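Local coordinates for spindle pole body-associated protein VIK1 (PDB 2O0A), which partners the minus end-directed motor Kar3 and recruits it to microtubules, its C-terminal part being a kinesin-like motor homology domain that lacks a nucleotide-binding site, at residues Y29-E34 with F265-L270; F43-G48 with N62-H67; I128-V133 with V172-G177; I201-F206 with V221-I226. All blocks are in the same frame, centred on the assembly; numbering follows the deposited sequence.

Interactions 1, 3 and 4 are buried strand pairings within one large mixed sheet, while interaction 2, partly buried, packs a turn against strand 63-66 of that sheet. Interactions 1 and 4 lie well inside, one parallel and the other antiparallel, their centres about 21 Å apart. Interaction 3 adjoins interaction 4, since strands 126-136 and 197-207 lie side by side, but sits at the sheet's edge, with I173 exposed. Interaction 2 touches interaction 1 through E34 and Y45. Waters also bridge polar groups in interactions 3 and 4; what sets interaction 2 apart is the lack of a backbone ladder, with ring-on-proline packing and water links instead.

Interaction 1: Y29-E34 with F265-L270; sequences YAYVME and FFLLNL. With EDO (1,2-ethanediol), chain B.
L270 O is gripped twice, by M33 N, just past the end of the neighbouring strand, at 2.8 Å and with 170° at the hydrogen, and more softly by the CA-H of V32. L268 O likewise receives the N-H of Y31 and the CA-H of A30. Bonds from Y29 N to F266 O, L268 N to Y29 O and L270 N to Y31 O complete the parallel ladder. On the face carrying Y29, Y31, L267 and N269, the rings of Y29 and F265 form an offset stack, planes 8° apart, with F265 CZ 3.3 Å from Y29 CD2. F265 reaches across because its CG stands anti to the backbone N (chi1 -173°). With an alanine at Y29 the stack is gone, and the F265 ring is likely to be left with a gap on that face, freer to turn. N269 OD1 lies 3.4 Å from Y31 CD2 and accepts a hydrogen bond from O1 of 1,2-ethanediol at 3.0 Å; the diol's C1 sits over a face of the Y31 ring. N269 ND2 turns away to L99 O, and Y31 OH to V70 O. On the other face V32 CG1 and L270 CD1 meet at 3.8 Å, with L270 also packing on helix 276-289. Such parallel strands belong to the central mixed sheet of the kinesin-type motor fold, which Vik1 keeps without a nucleotide-binding site.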
# COMPACT_ATOMS: atom_id res chain seq x y z
N TYR A 29 5.49 7.33 -0.41
CA TYR A 29 6.72 6.90 0.21
C TYR A 29 7.51 6.07 -0.76
O TYR A 29 6.93 5.30 -1.51
CB TYR A 29 6.37 6.04 1.43
CG TYR A 29 5.84 6.86 2.59
CD1 TYR A 29 6.65 7.10 3.69
CD2 TYR A 29 4.53 7.39 2.59
CE1 TYR A 29 6.18 7.85 4.77
CE2 TYR A 29 4.06 8.14 3.67
CZ TYR A 29 4.89 8.36 4.74
OH TYR A 29 4.44 9.09 5.82
N ALA A 30 8.84 6.22 -0.74
CA ALA A 30 9.71 5.37 -1.57
C ALA A 30 10.40 4.36 -0.68
O ALA A 30 10.99 4.73 0.34
CB ALA A 30 10.75 6.24 -2.29
N TYR A 31 10.32 3.09 -1.04
CA TYR A 31 10.95 2.02 -0.29
C TYR A 31 11.99 1.45 -1.25
O TYR A 31 11.64 0.82 -2.25
CB TYR A 31 9.87 1.00 0.08
CG TYR A 31 10.22 -0.05 1.11
CD1 TYR A 31 11.34 0.05 1.94
CD2 TYR A 31 9.37 -1.14 1.30
CE1 TYR A 31 11.62 -0.93 2.89
CE2 TYR A 31 9.63 -2.10 2.24
CZ TYR A 31 10.75 -1.99 3.04
OH TYR A 31 10.98 -3.00 3.96
N VAL A 32 13.26 1.68 -0.96
CA VAL A 32 14.29 1.59 -2.01
C VAL A 32 15.36 0.55 -1.70
O VAL A 32 15.77 0.41 -0.55
CB VAL A 32 14.94 2.97 -2.30
CG1 VAL A 32 13.90 4.03 -2.64
CG2 VAL A 32 15.85 3.42 -1.14
N MET A 33 15.81 -0.16 -2.74
CA MET A 33 16.96 -1.05 -2.64
C MET A 33 18.16 -0.38 -3.33
O MET A 33 18.40 -0.63 -4.51
CB MET A 33 16.66 -2.42 -3.25
CG MET A 33 15.78 -3.27 -2.39
SD MET A 33 16.71 -3.98 -1.03
CE MET A 33 16.83 -5.68 -1.57
N GLU A 34 18.84 0.50 -2.59
CA GLU A 34 19.88 1.38 -3.13
C GLU A 34 20.95 0.59 -3.88
O GLU A 34 21.43 1.01 -4.94
CB GLU A 34 20.52 2.25 -2.03
CG GLU A 34 21.65 3.15 -2.57
CD GLU A 34 22.19 4.15 -1.59
OE1 GLU A 34 21.55 4.42 -0.55
OE2 GLU A 34 23.26 4.70 -1.88
N PHE A 265 -2.34 5.81 0.93
CA PHE A 265 -0.92 5.77 1.21
C PHE A 265 -0.28 5.08 0.01
O PHE A 265 -0.47 3.88 -0.19
CB PHE A 265 -0.71 4.93 2.49
CG PHE A 265 0.71 4.90 3.03
CD1 PHE A 265 0.97 5.37 4.33
CD2 PHE A 265 1.77 4.31 2.31
CE1 PHE A 265 2.25 5.30 4.89
CE2 PHE A 265 3.06 4.26 2.87
CZ PHE A 265 3.30 4.75 4.17
N PHE A 266 0.47 5.84 -0.80
CA PHE A 266 1.16 5.23 -1.94
C PHE A 266 2.55 4.80 -1.52
O PHE A 266 3.28 5.56 -0.89
CB PHE A 266 1.23 6.22 -3.11
CG PHE A 266 -0.08 6.42 -3.82
CD1 PHE A 266 -0.39 5.68 -4.96
CD2 PHE A 266 -1.03 7.33 -3.32
CE1 PHE A 266 -1.62 5.87 -5.62
CE2 PHE A 266 -2.26 7.51 -3.99
CZ PHE A 266 -2.54 6.79 -5.12
N LEU A 267 2.91 3.58 -1.90
CA LEU A 267 4.20 3.01 -1.60
C LEU A 267 4.87 2.62 -2.92
O LEU A 267 4.34 1.80 -3.67
CB LEU A 267 4.04 1.77 -0.69
CG LEU A 267 5.36 1.12 -0.28
CD1 LEU A 267 6.24 2.07 0.54
CD2 LEU A 267 5.11 -0.20 0.48
N LEU A 268 6.01 3.24 -3.21
CA LEU A 268 6.72 2.95 -4.46
C LEU A 268 7.95 2.14 -4.13
O LEU A 268 8.85 2.61 -3.46
CB LEU A 268 7.06 4.24 -5.22
CG LEU A 268 5.86 4.71 -6.08
CD1 LEU A 268 4.67 5.15 -5.24
CD2 LEU A 268 6.28 5.84 -6.98
N ASN A 269 7.96 0.90 -4.60
CA ASN A 269 9.06 -0.02 -4.30
C ASN A 269 10.07 0.04 -5.43
O ASN A 269 9.80 -0.44 -6.53
CB ASN A 269 8.54 -1.45 -4.11
CG ASN A 269 7.61 -1.56 -2.92
OD1 ASN A 269 8.05 -1.63 -1.77
ND2 ASN A 269 6.30 -1.58 -3.19
N LEU A 270 11.23 0.63 -5.13
CA LEU A 270 12.23 0.91 -6.16
C LEU A 270 13.40 -0.03 -5.99
O LEU A 270 14.19 0.10 -5.06
CB LEU A 270 12.67 2.38 -6.10
CG LEU A 270 11.63 3.50 -6.06
CD1 LEU A 270 12.33 4.85 -6.05
CD2 LEU A 270 10.62 3.42 -7.23
C1 EDO B . 11.39 -2.47 -1.42
O1 EDO B . 10.36 -3.43 -1.21
C2 EDO B . 12.06 -2.74 -2.77
O2 EDO B . 11.86 -4.12 -3.12

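Interaction 2: F43-G48 with N62-H67; sequences FDYENG and NRVIPH
Y45 reaches from its turn to V64 and P66 of the strand opposite. From CB the chain sets CG anti to the carbonyl carbon (chi1 -66°), and this lays the ring across the strand. CD1, on the ring edge, lies 3.3 Å from V64 O, with V64 CG1 close by. CE1 is wedged between two carbons, 3.6 Å from V64 CG1 and equally near P66 CB. CZ and OH still run past P66 CB, and the hydroxyl ends in a hydrogen bond with E34 OE1. P66 CG lies over one face of the Y45 ring in a CH-pi contact, while F43 CB covers the opposite face, so the ring is sandwiched between P66 and F43, two residues before it.

The other methyl of V64, CG2, packs on the backbone of G48, 3.7 Å from G48 C. Two waters tie the polar groups together. One donates to Y45 O at 2.6 Å and accepts from V64 N at 3.0 Å; the other links E46 OE1 to R63 NH1, a water bridge between opposite charges that do not touch. The turn itself is shaped by D44, whose OD1 accepts from N47 N at 2.9 Å in an Asx motif, the N-H arriving from above the carboxylate plane. R63 NE forms a salt bridge with E16 of helix 4-23. The turn thus joins strands 41-44 and 49-52 of the small antiparallel sheet and rests on strand 63-66, whose other side, through I65, packs on helix 72-89.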
# COMPACT_ATOMS: atom_id res chain seq x y z
N PHE A 43 20.44 9.62 -2.87
CA PHE A 43 19.40 9.41 -1.86
C PHE A 43 19.64 10.26 -0.64
O PHE A 43 20.69 10.16 -0.01
CB PHE A 43 19.35 7.95 -1.43
CG PHE A 43 19.08 7.02 -2.55
CD1 PHE A 43 17.78 6.66 -2.89
CD2 PHE A 43 20.14 6.49 -3.30
CE1 PHE A 43 17.54 5.80 -3.95
CE2 PHE A 43 19.90 5.64 -4.35
CZ PHE A 43 18.60 5.28 -4.67
N ASP A 44 18.65 11.08 -0.32
CA ASP A 44 18.64 11.86 0.91
C ASP A 44 17.59 11.26 1.86
O ASP A 44 16.41 11.60 1.79
CB ASP A 44 18.37 13.33 0.60
CG ASP A 44 18.45 14.23 1.83
OD1 ASP A 44 18.40 13.71 2.97
OD2 ASP A 44 18.57 15.47 1.65
N TYR A 45 18.05 10.39 2.76
CA TYR A 45 17.15 9.66 3.65
C TYR A 45 16.62 10.53 4.79
O TYR A 45 15.62 10.20 5.42
CB TYR A 45 17.86 8.42 4.20
CG TYR A 45 18.19 7.36 3.16
CD1 TYR A 45 17.18 6.60 2.56
CD2 TYR A 45 19.51 7.11 2.77
CE1 TYR A 45 17.47 5.63 1.60
CE2 TYR A 45 19.81 6.12 1.81
CZ TYR A 45 18.78 5.40 1.22
OH TYR A 45 19.04 4.40 0.30
N GLU A 46 17.31 11.64 5.08
CA GLU A 46 16.84 12.58 6.10
C GLU A 46 15.71 13.47 5.60
O GLU A 46 14.75 13.75 6.32
CB GLU A 46 17.99 13.45 6.64
CG GLU A 46 18.74 12.86 7.82
CD GLU A 46 17.97 12.93 9.13
OE1 GLU A 46 17.67 11.86 9.69
OE2 GLU A 46 17.66 14.05 9.58
N ASN A 47 15.80 13.91 4.34
CA ASN A 47 14.86 14.89 3.82
C ASN A 47 13.89 14.32 2.80
O ASN A 47 13.02 15.03 2.29
CB ASN A 47 15.62 16.09 3.21
CG ASN A 47 16.51 16.78 4.22
OD1 ASN A 47 17.74 16.82 4.07
ND2 ASN A 47 15.90 17.29 5.29
N GLY A 48 14.06 13.02 2.50
CA GLY A 48 13.12 12.29 1.65
C GLY A 48 13.24 12.69 0.20
O GLY A 48 12.25 12.97 -0.46
N ASN A 62 7.30 11.68 1.09
CA ASN A 62 7.14 11.92 2.51
C ASN A 62 8.32 11.34 3.30
O ASN A 62 8.80 11.96 4.27
CB ASN A 62 5.78 11.39 3.00
CG ASN A 62 4.62 12.10 2.33
OD1 ASN A 62 3.92 11.51 1.53
ND2 ASN A 62 4.47 13.39 2.60
N ARG A 63 8.80 10.18 2.87
CA ARG A 63 10.01 9.59 3.40
C ARG A 63 10.57 8.61 2.37
O ARG A 63 9.80 7.97 1.65
CB ARG A 63 9.73 8.89 4.74
CG ARG A 63 10.93 8.24 5.39
CD ARG A 63 10.76 8.09 6.88
NE ARG A 63 10.83 9.36 7.63
CZ ARG A 63 11.96 9.99 7.94
NH1 ARG A 63 13.14 9.51 7.56
NH2 ARG A 63 11.90 11.12 8.64
N VAL A 64 11.89 8.54 2.30
CA VAL A 64 12.63 7.55 1.51
C VAL A 64 13.21 6.54 2.50
O VAL A 64 13.97 6.88 3.41
CB VAL A 64 13.74 8.21 0.65
CG1 VAL A 64 14.63 7.15 -0.00
CG2 VAL A 64 13.08 9.09 -0.39
N ILE A 65 12.80 5.29 2.33
CA ILE A 65 13.07 4.25 3.30
C ILE A 65 14.03 3.22 2.72
O ILE A 65 13.71 2.59 1.72
CB ILE A 65 11.73 3.54 3.68
CG1 ILE A 65 10.75 4.54 4.30
CG2 ILE A 65 11.98 2.38 4.63
CD1 ILE A 65 9.29 4.05 4.29
N PRO A 66 15.19 3.03 3.36
CA PRO A 66 16.16 2.07 2.83
C PRO A 66 15.86 0.63 3.25
O PRO A 66 15.91 0.30 4.44
CB PRO A 66 17.49 2.55 3.42
CG PRO A 66 17.10 3.21 4.70
CD PRO A 66 15.68 3.70 4.57
N HIS A 67 15.58 -0.23 2.27
CA HIS A 67 15.29 -1.64 2.52
C HIS A 67 16.44 -2.42 3.18
O HIS A 67 16.20 -3.36 3.92
CB HIS A 67 14.85 -2.32 1.22
CG HIS A 67 14.27 -3.69 1.42
ND1 HIS A 67 12.91 -3.92 1.44
CD2 HIS A 67 14.86 -4.90 1.58
CE1 HIS A 67 12.69 -5.21 1.63
NE2 HIS A 67 13.85 -5.82 1.71
O HOH W 1 13.38 10.41 4.05
O HOH W 2 15.21 11.13 9.25

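Interaction 3: I128-V133 with V172-G177; sequences ITLQFV and VIIENG
L130 and V172 exchange a pair of backbone bonds: L130 N reaches V172 O at 2.8 Å and V172 N reaches L130 O at 3.0 Å, each donor lying in the plane of the carbonyl it meets. V172 O has a second visitor, the CA-H of T129, with T129 CA 3.2 Å away. Two residues further on, I174 N gives its hydrogen to I128 O at 2.8 Å. A water joins the other two backbone groups of this pair, accepting from I128 N at 2.9 Å and donating to I174 O at 2.6 Å. I174 O also receives Q123 NE2. Beyond that point the chain turns off, with the amides of E175 and N176 both bonded to D180 OD2.

The side-chain polar groups look elsewhere. T129 OG1, set between its backbone N and carbonyl carbon (chi1 72°), bonds to Q204 OE1 on the strand on the other side, which leaves the CG2 methyl beside I173 CG1 at 4.0 Å. Q131 NE2 is held by the carbonyls of L167 and S169.

Apolar contact is modest. I174 CD1 crosses to L130 CB at 3.8 Å and also brushes L130 CD1, on the same face as I128 and V172; L130 and I174 pack on helix 105-116 as well. I173 is exposed on the other face. Strand 172-174 is thus a short antiparallel edge strand on the long strand 126-136, at the antiparallel end of the central sheet of the kinesin-type motor domain.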
# COMPACT_ATOMS: atom_id res chain seq x y z
N ILE A 128 -11.17 -9.68 12.38
CA ILE A 128 -10.55 -9.25 11.12
C ILE A 128 -10.90 -10.22 10.00
O ILE A 128 -10.74 -11.44 10.16
CB ILE A 128 -9.00 -9.15 11.28
CG1 ILE A 128 -8.66 -8.15 12.39
CG2 ILE A 128 -8.33 -8.75 9.96
CD1 ILE A 128 -7.20 -8.07 12.75
N THR A 129 -11.40 -9.69 8.89
CA THR A 129 -11.68 -10.52 7.71
C THR A 129 -10.80 -10.14 6.54
O THR A 129 -10.25 -9.04 6.50
CB THR A 129 -13.14 -10.37 7.24
OG1 THR A 129 -13.32 -9.09 6.64
CG2 THR A 129 -14.08 -10.50 8.42
N LEU A 130 -10.68 -11.05 5.59
CA LEU A 130 -9.88 -10.80 4.39
C LEU A 130 -10.50 -11.41 3.15
O LEU A 130 -11.01 -12.53 3.19
CB LEU A 130 -8.44 -11.31 4.61
CG LEU A 130 -7.38 -10.97 3.55
CD1 LEU A 130 -5.98 -10.76 4.16
CD2 LEU A 130 -7.34 -12.03 2.45
N GLN A 131 -10.46 -10.64 2.07
CA GLN A 131 -10.72 -11.14 0.71
C GLN A 131 -9.55 -10.75 -0.16
O GLN A 131 -8.87 -9.76 0.13
CB GLN A 131 -11.99 -10.50 0.15
CG GLN A 131 -13.24 -10.86 0.95
CD GLN A 131 -14.42 -10.04 0.53
OE1 GLN A 131 -14.53 -8.87 0.89
NE2 GLN A 131 -15.31 -10.65 -0.22
N PHE A 132 -9.32 -11.50 -1.22
CA PHE A 132 -8.16 -11.26 -2.08
C PHE A 132 -8.54 -11.68 -3.49
O PHE A 132 -8.81 -12.85 -3.73
CB PHE A 132 -6.97 -12.08 -1.53
CG PHE A 132 -5.67 -11.95 -2.29
CD1 PHE A 132 -5.43 -10.92 -3.19
CD2 PHE A 132 -4.66 -12.86 -2.03
CE1 PHE A 132 -4.20 -10.82 -3.87
CE2 PHE A 132 -3.43 -12.76 -2.69
CZ PHE A 132 -3.21 -11.77 -3.61
N VAL A 133 -8.60 -10.71 -4.39
CA VAL A 133 -8.90 -10.98 -5.79
C VAL A 133 -7.81 -10.41 -6.69
O VAL A 133 -7.03 -9.57 -6.27
CB VAL A 133 -10.26 -10.39 -6.22
CG1 VAL A 133 -11.39 -10.94 -5.36
CG2 VAL A 133 -10.23 -8.87 -6.17
N VAL A 172 -12.58 -14.75 4.39
CA VAL A 172 -12.07 -15.54 5.51
C VAL A 172 -11.98 -14.67 6.75
O VAL A 172 -11.55 -13.52 6.69
CB VAL A 172 -10.68 -16.13 5.19
CG1 VAL A 172 -10.14 -16.90 6.38
CG2 VAL A 172 -10.75 -17.04 3.94
N ILE A 173 -12.40 -15.22 7.88
CA ILE A 173 -12.16 -14.59 9.17
C ILE A 173 -10.81 -15.08 9.70
O ILE A 173 -10.61 -16.27 9.86
CB ILE A 173 -13.30 -14.90 10.15
CG1 ILE A 173 -14.60 -14.32 9.61
CG2 ILE A 173 -12.95 -14.32 11.52
CD1 ILE A 173 -15.84 -14.68 10.40
N ILE A 174 -9.88 -14.14 9.93
CA ILE A 174 -8.53 -14.50 10.35
C ILE A 174 -8.40 -14.58 11.88
O ILE A 174 -8.61 -13.60 12.57
CB ILE A 174 -7.49 -13.48 9.83
CG1 ILE A 174 -7.60 -13.32 8.32
CG2 ILE A 174 -6.06 -13.89 10.25
CD1 ILE A 174 -6.53 -12.41 7.74
N GLU A 175 -8.05 -15.76 12.39
CA GLU A 175 -7.83 -15.93 13.84
C GLU A 175 -6.34 -15.88 14.16
O GLU A 175 -5.92 -15.22 15.11
CB GLU A 175 -8.41 -17.27 14.32
CG GLU A 175 -9.86 -17.54 13.93
CD GLU A 175 -10.87 -16.69 14.69
OE1 GLU A 175 -10.49 -16.03 15.68
OE2 GLU A 175 -12.06 -16.68 14.29
N ASN A 176 -5.55 -16.60 13.36
CA ASN A 176 -4.11 -16.73 13.60
C ASN A 176 -3.31 -16.38 12.34
O ASN A 176 -2.65 -17.24 11.75
CB ASN A 176 -3.78 -18.14 14.10
CG ASN A 176 -4.60 -18.54 15.32
OD1 ASN A 176 -4.62 -17.84 16.33
ND2 ASN A 176 -5.28 -19.68 15.23
N GLY A 177 -3.39 -15.12 11.92
CA GLY A 177 -2.59 -14.61 10.82
C GLY A 177 -2.60 -15.48 9.58
O GLY A 177 -3.66 -15.94 9.14
O HOH W 3 -10.09 -11.88 13.90

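Interaction 4: I201-F206 with V221-I226; sequences IKVQFF and VDFYFI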
# COMPACT_ATOMS: atom_id res chain seq x y z
N ILE A 201 -6.66 -6.65 -1.97
CA ILE A 201 -6.96 -7.29 -0.71
C ILE A 201 -7.84 -6.35 0.09
O ILE A 201 -7.49 -5.20 0.26
CB ILE A 201 -5.66 -7.67 0.05
CG1 ILE A 201 -5.12 -8.96 -0.55
CG2 ILE A 201 -5.91 -7.84 1.57
CD1 ILE A 201 -3.77 -9.40 -0.04
N LYS A 202 -9.00 -6.83 0.51
CA LYS A 202 -9.89 -6.02 1.34
C LYS A 202 -9.94 -6.65 2.72
O LYS A 202 -10.22 -7.85 2.85
CB LYS A 202 -11.30 -5.95 0.73
CG LYS A 202 -12.27 -5.19 1.61
CD LYS A 202 -13.64 -5.16 0.99
CE LYS A 202 -14.56 -4.29 1.86
NZ LYS A 202 -16.00 -4.41 1.46
N VAL A 203 -9.62 -5.85 3.73
CA VAL A 203 -9.63 -6.31 5.12
C VAL A 203 -10.71 -5.50 5.83
O VAL A 203 -10.77 -4.27 5.69
CB VAL A 203 -8.25 -6.09 5.79
CG1 VAL A 203 -8.30 -6.43 7.28
CG2 VAL A 203 -7.17 -6.91 5.08
N GLN A 204 -11.58 -6.17 6.58
CA GLN A 204 -12.56 -5.47 7.40
C GLN A 204 -12.17 -5.64 8.87
O GLN A 204 -11.81 -6.74 9.29
CB GLN A 204 -13.95 -6.04 7.21
CG GLN A 204 -14.48 -5.95 5.79
CD GLN A 204 -15.84 -6.62 5.67
OE1 GLN A 204 -15.98 -7.84 5.84
NE2 GLN A 204 -16.85 -5.82 5.41
N PHE A 205 -12.25 -4.55 9.62
CA PHE A 205 -11.98 -4.57 11.05
C PHE A 205 -13.31 -4.33 11.79
O PHE A 205 -13.81 -3.22 11.76
CB PHE A 205 -10.99 -3.46 11.43
CG PHE A 205 -9.60 -3.64 10.85
CD1 PHE A 205 -8.62 -4.35 11.56
CD2 PHE A 205 -9.29 -3.11 9.61
CE1 PHE A 205 -7.32 -4.54 11.01
CE2 PHE A 205 -7.99 -3.27 9.06
CZ PHE A 205 -7.02 -3.99 9.76
N PHE A 206 -13.86 -5.37 12.41
CA PHE A 206 -15.12 -5.27 13.14
C PHE A 206 -14.82 -5.10 14.62
O PHE A 206 -14.26 -6.01 15.24
CB PHE A 206 -15.95 -6.54 12.95
CG PHE A 206 -16.52 -6.70 11.59
CD1 PHE A 206 -17.74 -6.11 11.27
CD2 PHE A 206 -15.84 -7.41 10.61
CE1 PHE A 206 -18.29 -6.25 9.99
CE2 PHE A 206 -16.39 -7.55 9.33
CZ PHE A 206 -17.61 -6.97 9.03
N VAL A 221 -14.42 -0.96 9.83
CA VAL A 221 -13.53 -0.06 9.10
C VAL A 221 -12.91 -0.90 8.01
O VAL A 221 -12.46 -2.01 8.27
CB VAL A 221 -12.43 0.53 10.03
CG1 VAL A 221 -11.48 1.42 9.26
CG2 VAL A 221 -13.08 1.30 11.19
N ASP A 222 -12.93 -0.37 6.78
CA ASP A 222 -12.41 -1.09 5.61
C ASP A 222 -11.01 -0.62 5.28
O ASP A 222 -10.73 0.58 5.30
CB ASP A 222 -13.28 -0.84 4.38
CG ASP A 222 -14.71 -1.33 4.57
OD1 ASP A 222 -14.94 -2.33 5.27
OD2 ASP A 222 -15.61 -0.69 3.97
N PHE A 223 -10.15 -1.59 4.97
CA PHE A 223 -8.79 -1.33 4.50
C PHE A 223 -8.57 -2.05 3.18
O PHE A 223 -8.92 -3.23 3.06
CB PHE A 223 -7.79 -1.83 5.54
CG PHE A 223 -6.38 -1.93 5.01
CD1 PHE A 223 -5.70 -0.78 4.66
CD2 PHE A 223 -5.76 -3.18 4.85
CE1 PHE A 223 -4.41 -0.83 4.14
CE2 PHE A 223 -4.46 -3.27 4.33
CZ PHE A 223 -3.77 -2.09 3.96
N TYR A 224 -7.96 -1.37 2.20
CA TYR A 224 -7.69 -1.97 0.89
C TYR A 224 -6.21 -1.94 0.62
O TYR A 224 -5.61 -0.86 0.64
CB TYR A 224 -8.42 -1.22 -0.24
CG TYR A 224 -9.90 -1.10 0.00
CD1 TYR A 224 -10.80 -1.99 -0.60
CD2 TYR A 224 -10.41 -0.07 0.81
CE1 TYR A 224 -12.17 -1.87 -0.38
CE2 TYR A 224 -11.78 0.04 1.03
CZ TYR A 224 -12.64 -0.85 0.44
OH TYR A 224 -14.00 -0.72 0.65
N PHE A 225 -5.64 -3.11 0.33
CA PHE A 225 -4.25 -3.22 -0.10
C PHE A 225 -4.25 -3.51 -1.59
O PHE A 225 -4.72 -4.56 -2.03
CB PHE A 225 -3.56 -4.32 0.69
CG PHE A 225 -2.14 -4.59 0.28
CD1 PHE A 225 -1.20 -3.57 0.21
CD2 PHE A 225 -1.73 -5.90 0.03
CE1 PHE A 225 0.13 -3.83 -0.14
CE2 PHE A 225 -0.39 -6.17 -0.31
CZ PHE A 225 0.54 -5.14 -0.40
N ILE A 226 -3.75 -2.55 -2.36
CA ILE A 226 -3.73 -2.64 -3.81
C ILE A 226 -2.31 -2.97 -4.25
O ILE A 226 -1.37 -2.29 -3.86
CB ILE A 226 -4.21 -1.31 -4.44
CG1 ILE A 226 -5.63 -0.98 -4.01
CG2 ILE A 226 -4.03 -1.36 -5.97
CD1 ILE A 226 -6.68 -2.04 -4.37
O HOH W 4 -17.07 -3.55 3.99
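Backbone bonds come in three reciprocal pairs, I201 with F225, V203 with F223 and F205 with V221. The straightest runs from V203 N to F223 O, 2.8 Å long and 176° at the hydrogen. Between them, K202 faces Y224 and Q204 faces D222 as non-hydrogen-bonded pairs.

Apolar packing fills the face of I201, V203, F205, V221, F223 and F225. V203 CB meets the edge of the F223 ring at CD2, 3.9 Å away. The edge of F205 points at F223 CB, with CE2 at 3.8 Å. These are consecutive antiparallel strands in the central sheet of the kinesin motor fold; helix 105-116 packs on this face, and strand 94-99 flanks 221-228.

Polar contacts occupy the other face. One water accepts from K202 NZ at 2.9 Å and Q204 NE2 at 2.7 Å and donates to D222 OD1 at 2.8 Å. K202, fully extended (chi1 176°), runs alongside Y224, its CE 3.8 Å from Y224 OH. Its NZ also bonds I165 O, as Y224 OH bonds I165 N, while Q204 OE1 pairs with T129. A methionine in place of K202 would probably leave the water and I165 O short of a donor and D222 without its nearby positive charge.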